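Probable oxidoreductase (Pseudomonas aeruginosa, PDB 4B7C) probably catalyses an NADP-dependent oxidation or reduction, as a member of the medium-chain dehydrogenase/reductase superfamily with a Rossmann-fold cofactor domain. Local coordinates at residues B[6-11]-B[102-106]. Sequence-based numbering, arbitrary orientation.
Sequences QINRQY and VQDYF
Arg9 forms a side-on salt bridge with the carboxylate of Asp104, with the guanidinium and carboxylate planes nearly coplanar, 14° apart. Arg9 NE lies 2.8 Å from Asp104 OD2 and NH2 lies 2.9 Å from OD1, each on a syn lone pair. A bend at chi3 (-61°) turns the arginine chain back to the acid. Asp104 OD2 also accepts a hydrogen bond from Arg9 N on its anti side, at 2.9 Å. Charge and main chain thus fix the carboxylate together. Asp104 N returns a hydrogen bond to Arg9 O.

A second polar cluster centres on Gln103 OE1. Gln10 NE2 (2.9 Å) and Asn8 ND2 (3.0 Å) reach this oxygen from opposite faces of its amide plane. Gln10 runs alongside Gln103, pointing the same way. Gln103 NE2 is hydrogen-bonded to Leu100 O. The other end of the Asn8 amide, OD1, accepts a hydrogen bond from Tyr105 N at 2.8 Å, from above the carbonyl plane.

Tyr11 N makes an almost straight hydrogen bond to Val102 O, and Val102 CG1 packs on Tyr11 CB. The two segments run antiparallel with a single beta bridge, Gln10 to Gln103. Within the GroES-like N-terminal domain of medium-chain dehydrogenases/reductases, they tie the two-stranded antiparallel sheet (7-13, 26-32) to the chain entering strand 105-108.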
# COMPACT_ATOMS: atom_id res chain seq x y z
N GLN B 6 -13.81 -49.46 7.08
CA GLN B 6 -14.27 -48.44 6.11
C GLN B 6 -13.07 -47.72 5.50
O GLN B 6 -12.01 -47.63 6.12
CB GLN B 6 -15.20 -47.45 6.81
CG GLN B 6 -15.91 -46.41 5.93
CD GLN B 6 -17.06 -46.98 5.09
OE1 GLN B 6 -18.11 -47.34 5.61
NE2 GLN B 6 -16.88 -47.01 3.77
N ILE B 7 -13.24 -47.22 4.28
CA ILE B 7 -12.15 -46.60 3.53
C ILE B 7 -12.34 -45.09 3.40
O ILE B 7 -13.41 -44.61 3.04
CB ILE B 7 -11.98 -47.21 2.11
CG1 ILE B 7 -11.53 -48.68 2.24
CG2 ILE B 7 -10.95 -46.44 1.31
CD1 ILE B 7 -10.09 -48.85 2.67
N ASN B 8 -11.26 -44.36 3.65
CA ASN B 8 -11.21 -42.91 3.40
C ASN B 8 -10.36 -42.65 2.16
O ASN B 8 -9.14 -42.81 2.20
CB ASN B 8 -10.63 -42.17 4.61
CG ASN B 8 -10.62 -40.66 4.43
OD1 ASN B 8 -11.47 -40.10 3.71
ND2 ASN B 8 -9.67 -39.99 5.08
N ARG B 9 -11.00 -42.25 1.07
CA ARG B 9 -10.26 -41.88 -0.13
C ARG B 9 -9.72 -40.47 0.05
O ARG B 9 -10.44 -39.58 0.53
CB ARG B 9 -11.12 -41.93 -1.39
CG ARG B 9 -11.77 -43.28 -1.67
CD ARG B 9 -12.77 -43.17 -2.80
NE ARG B 9 -13.84 -42.23 -2.50
CZ ARG B 9 -14.64 -41.68 -3.41
NH1 ARG B 9 -14.51 -41.97 -4.70
NH2 ARG B 9 -15.57 -40.83 -3.02
N GLN B 10 -8.47 -40.27 -0.34
CA GLN B 10 -7.78 -38.99 -0.17
C GLN B 10 -6.98 -38.61 -1.40
O GLN B 10 -6.37 -39.46 -2.05
CB GLN B 10 -6.81 -39.06 0.99
CG GLN B 10 -7.34 -39.58 2.30
CD GLN B 10 -6.24 -39.59 3.35
OE1 GLN B 10 -5.15 -40.10 3.10
NE2 GLN B 10 -6.50 -38.98 4.50
N TYR B 11 -6.98 -37.32 -1.70
CA TYR B 11 -6.02 -36.77 -2.64
C TYR B 11 -4.88 -36.15 -1.86
O TYR B 11 -5.08 -35.20 -1.10
CB TYR B 11 -6.64 -35.75 -3.58
CG TYR B 11 -7.21 -36.36 -4.81
CD1 TYR B 11 -6.38 -36.86 -5.81
CD2 TYR B 11 -8.59 -36.46 -4.99
CE1 TYR B 11 -6.90 -37.43 -6.96
CE2 TYR B 11 -9.12 -37.03 -6.13
CZ TYR B 11 -8.27 -37.52 -7.11
OH TYR B 11 -8.80 -38.09 -8.23
N VAL B 102 -9.19 -32.64 1.05
CA VAL B 102 -9.70 -33.27 -0.17
C VAL B 102 -9.77 -34.77 0.08
O VAL B 102 -8.89 -35.53 -0.34
CB VAL B 102 -8.85 -32.96 -1.42
CG1 VAL B 102 -9.47 -33.63 -2.63
CG2 VAL B 102 -8.77 -31.45 -1.66
N GLN B 103 -10.84 -35.17 0.75
CA GLN B 103 -11.01 -36.55 1.20
C GLN B 103 -12.48 -36.83 1.57
O GLN B 103 -13.30 -35.92 1.64
CB GLN B 103 -10.12 -36.84 2.40
CG GLN B 103 -10.34 -35.90 3.57
CD GLN B 103 -9.35 -36.09 4.69
OE1 GLN B 103 -8.70 -37.14 4.82
NE2 GLN B 103 -9.24 -35.06 5.54
N ASP B 104 -12.79 -38.11 1.76
CA ASP B 104 -14.16 -38.54 2.13
C ASP B 104 -14.51 -38.15 3.56
O ASP B 104 -15.63 -37.73 3.85
CB ASP B 104 -14.32 -40.06 2.01
CG ASP B 104 -14.41 -40.54 0.57
OD1 ASP B 104 -15.15 -39.94 -0.24
OD2 ASP B 104 -13.72 -41.54 0.25
N TYR B 105 -13.53 -38.32 4.45
CA TYR B 105 -13.73 -38.11 5.88
C TYR B 105 -12.62 -37.28 6.48
O TYR B 105 -11.45 -37.45 6.12
CB TYR B 105 -13.73 -39.44 6.63
CG TYR B 105 -14.85 -40.38 6.27
CD1 TYR B 105 -16.07 -40.33 6.94
CD2 TYR B 105 -14.69 -41.33 5.26
CE1 TYR B 105 -17.10 -41.20 6.62
CE2 TYR B 105 -15.71 -42.19 4.93
CZ TYR B 105 -16.91 -42.13 5.62
OH TYR B 105 -17.93 -42.98 5.29
N PHE B 106 -12.99 -36.38 7.39
CA PHE B 106 -12.02 -35.63 8.19
C PHE B 106 -12.01 -36.17 9.61
O PHE B 106 -13.07 -36.32 10.23
CB PHE B 106 -12.34 -34.14 8.23
CG PHE B 106 -11.57 -33.39 9.29
CD1 PHE B 106 -10.30 -32.89 9.01
CD2 PHE B 106 -12.10 -33.20 10.57
CE1 PHE B 106 -9.58 -32.20 9.98
CE2 PHE B 106 -11.38 -32.52 11.54
CZ PHE B 106 -10.12 -32.02 11.25